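Local structure of VgrG protein (4DTH) at residues V89-Y94 / Q109-L114. The protein is the actin cross-linking domain of a Vibrio cholerae toxin, which binds ATP and magnesium and probably uses them to join G-actin monomers covalently. Residues are numbered along the deposited sequence; the frame is centred on the assembly and turned at random.
Sequences VELVSY and QAMLWL. With ATP (adenosine-5'-triphosphate), chain B; SO4 (sulfate ion), chain H.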
# COMPACT_ATOMS: atom_id res chain seq x y z
N VAL A 89 13.10 8.36 -4.58
CA VAL A 89 12.36 9.00 -3.50
C VAL A 89 10.87 8.82 -3.76
O VAL A 89 10.39 9.09 -4.86
CB VAL A 89 12.73 10.50 -3.33
CG1 VAL A 89 11.75 11.21 -2.40
CG2 VAL A 89 14.16 10.66 -2.84
N GLU A 90 10.15 8.37 -2.74
CA GLU A 90 8.71 8.21 -2.83
C GLU A 90 8.04 9.05 -1.75
O GLU A 90 8.40 8.95 -0.57
CB GLU A 90 8.32 6.74 -2.72
CG GLU A 90 6.82 6.51 -2.88
CD GLU A 90 6.42 5.06 -2.70
OE1 GLU A 90 6.87 4.45 -1.70
OE2 GLU A 90 5.65 4.55 -3.53
N LEU A 91 7.07 9.87 -2.16
CA LEU A 91 6.29 10.71 -1.24
C LEU A 91 5.04 9.92 -0.89
O LEU A 91 4.32 9.47 -1.78
CB LEU A 91 5.95 12.08 -1.84
CG LEU A 91 7.13 12.90 -2.44
CD1 LEU A 91 6.67 14.28 -2.84
CD2 LEU A 91 8.31 12.98 -1.46
N VAL A 92 4.86 9.65 0.42
CA VAL A 92 3.77 8.79 0.92
C VAL A 92 2.87 9.62 1.83
O VAL A 92 3.31 10.05 2.90
CB VAL A 92 4.35 7.53 1.65
CG1 VAL A 92 3.24 6.64 2.18
CG2 VAL A 92 5.28 6.73 0.73
N SER A 93 1.63 9.87 1.40
CA SER A 93 0.77 10.73 2.21
C SER A 93 0.33 10.10 3.52
O SER A 93 0.26 8.87 3.63
CB SER A 93 -0.47 11.16 1.42
OG SER A 93 -1.42 10.12 1.29
N TYR A 94 0.04 10.95 4.51
CA TYR A 94 -0.62 10.54 5.75
C TYR A 94 -2.08 10.43 5.30
O TYR A 94 -2.56 11.33 4.60
CB TYR A 94 -0.46 11.61 6.85
CG TYR A 94 0.90 11.52 7.51
CD1 TYR A 94 2.01 12.14 6.95
CD2 TYR A 94 1.08 10.75 8.66
CE1 TYR A 94 3.27 12.03 7.53
CE2 TYR A 94 2.34 10.63 9.25
CZ TYR A 94 3.43 11.28 8.68
OH TYR A 94 4.68 11.16 9.24
N GLN A 109 -0.93 19.83 -3.33
CA GLN A 109 -0.20 21.10 -3.40
C GLN A 109 1.16 21.03 -2.69
O GLN A 109 2.15 21.54 -3.24
CB GLN A 109 -1.08 22.25 -2.86
CG GLN A 109 -2.20 22.59 -3.85
CD GLN A 109 -3.23 23.52 -3.26
OE1 GLN A 109 -4.11 23.11 -2.49
NE2 GLN A 109 -3.20 24.77 -3.68
N ALA A 110 1.20 20.38 -1.50
CA ALA A 110 2.45 20.23 -0.74
C ALA A 110 3.46 19.36 -1.50
O ALA A 110 4.65 19.66 -1.48
CB ALA A 110 2.17 19.64 0.63
N MET A 111 2.98 18.31 -2.19
CA MET A 111 3.86 17.45 -2.98
C MET A 111 4.42 18.20 -4.18
O MET A 111 5.62 18.08 -4.46
CB MET A 111 3.13 16.19 -3.43
CG MET A 111 2.95 15.20 -2.30
SD MET A 111 2.32 13.63 -2.90
CE MET A 111 2.22 12.72 -1.34
N LEU A 112 3.57 18.99 -4.86
CA LEU A 112 4.01 19.79 -6.01
C LEU A 112 5.00 20.86 -5.57
O LEU A 112 6.00 21.06 -6.26
CB LEU A 112 2.84 20.40 -6.79
CG LEU A 112 1.97 19.40 -7.56
CD1 LEU A 112 0.62 20.02 -7.90
CD2 LEU A 112 2.68 18.87 -8.81
N TRP A 113 4.76 21.47 -4.40
CA TRP A 113 5.68 22.46 -3.84
C TRP A 113 7.04 21.79 -3.58
O TRP A 113 8.08 22.36 -3.93
CB TRP A 113 5.15 23.11 -2.54
CG TRP A 113 6.25 23.81 -1.79
CD1 TRP A 113 6.85 24.99 -2.14
CD2 TRP A 113 7.02 23.28 -0.70
NE1 TRP A 113 7.92 25.24 -1.32
CE2 TRP A 113 8.06 24.21 -0.43
CE3 TRP A 113 6.94 22.11 0.07
CZ2 TRP A 113 8.99 24.01 0.59
CZ3 TRP A 113 7.87 21.92 1.09
CH2 TRP A 113 8.86 22.87 1.35
N LEU A 114 7.03 20.62 -2.91
CA LEU A 114 8.28 19.93 -2.59
C LEU A 114 9.07 19.57 -3.85
O LEU A 114 10.30 19.73 -3.85
CB LEU A 114 8.08 18.71 -1.67
CG LEU A 114 9.38 18.03 -1.23
CD1 LEU A 114 10.23 18.95 -0.36
CD2 LEU A 114 9.11 16.73 -0.51
PG ATP B . 3.99 -2.57 0.75
O1G ATP B . 2.98 -2.57 -0.35
O2G ATP B . 3.71 -3.66 1.74
O3G ATP B . 5.39 -2.74 0.23
PB ATP B . 4.50 -0.45 2.64
O1B ATP B . 4.63 -1.39 3.77
O2B ATP B . 5.87 0.04 2.25
O3B ATP B . 3.87 -1.15 1.48
PA ATP B . 2.32 0.89 3.85
O1A ATP B . 1.91 -0.46 4.29
O2A ATP B . 2.59 1.73 5.10
O3A ATP B . 3.57 0.79 3.05
O5' ATP B . 1.14 1.52 2.97
C5' ATP B . 1.24 2.92 2.67
C4' ATP B . 0.02 3.46 1.97
O4' ATP B . -1.17 3.18 2.76
C3' ATP B . 0.04 4.98 1.79
O3' ATP B . -0.59 5.39 0.58
C2' ATP B . -0.73 5.45 3.02
O2' ATP B . -1.21 6.78 2.93
C1' ATP B . -1.83 4.41 3.02
N9 ATP B . -2.61 4.29 4.26
C8 ATP B . -2.14 4.00 5.51
N7 ATP B . -3.07 3.95 6.43
C5 ATP B . -4.24 4.22 5.73
C6 ATP B . -5.60 4.30 6.12
N6 ATP B . -6.03 4.10 7.37
N1 ATP B . -6.51 4.57 5.16
C2 ATP B . -6.10 4.75 3.90
N3 ATP B . -4.86 4.70 3.42
C4 ATP B . -3.96 4.43 4.39
S SO4 H . 10.92 27.40 -1.12
O1 SO4 H . 11.66 28.53 -1.66
O2 SO4 H . 11.18 26.19 -1.93
O3 SO4 H . 11.36 27.16 0.25
O4 SO4 H . 9.47 27.71 -1.16
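Met111 and Leu91 show how a helix can be seated on a strand by apolar side chains that lie alongside one another, each running toward the other's backbone. On Met111, CB lies 4.1 Å from Leu91 CD1, and CG comes slightly closer to that same methyl. Met111 SD sits 4.1 Å from Leu91 CB. At the tip, Met111 CE packs 3.8 Å from Leu91 CB and also reaches the strand backbone, 4.0 Å from Ser93 N. An extended chain beyond CG (chi2 -171°, chi3 -179°) gives the methionine this reach. Leu114, about one helical turn on from Met111, adds its CD2 methyl against Leu91 CD2 at 4.0 Å. Strand 85-97 and helix 101-124 follow one another in the chain, and here the helix covers one side of strand 85-97 and its antiparallel neighbour 24-30, running nearly antiparallel to the former (159°). The other side of the strand serves the nucleotide: Val92, pointing away from the helix, puts CG1 3.6 Å from ATP C3', and the ribose O2' donates a 2.6 Å hydrogen bond to Ser93 O. Glu90 on the same strand belongs to a magnesium site. Ser93 OG is hydrogen-bonded to Ile27 N of the adjoining strand.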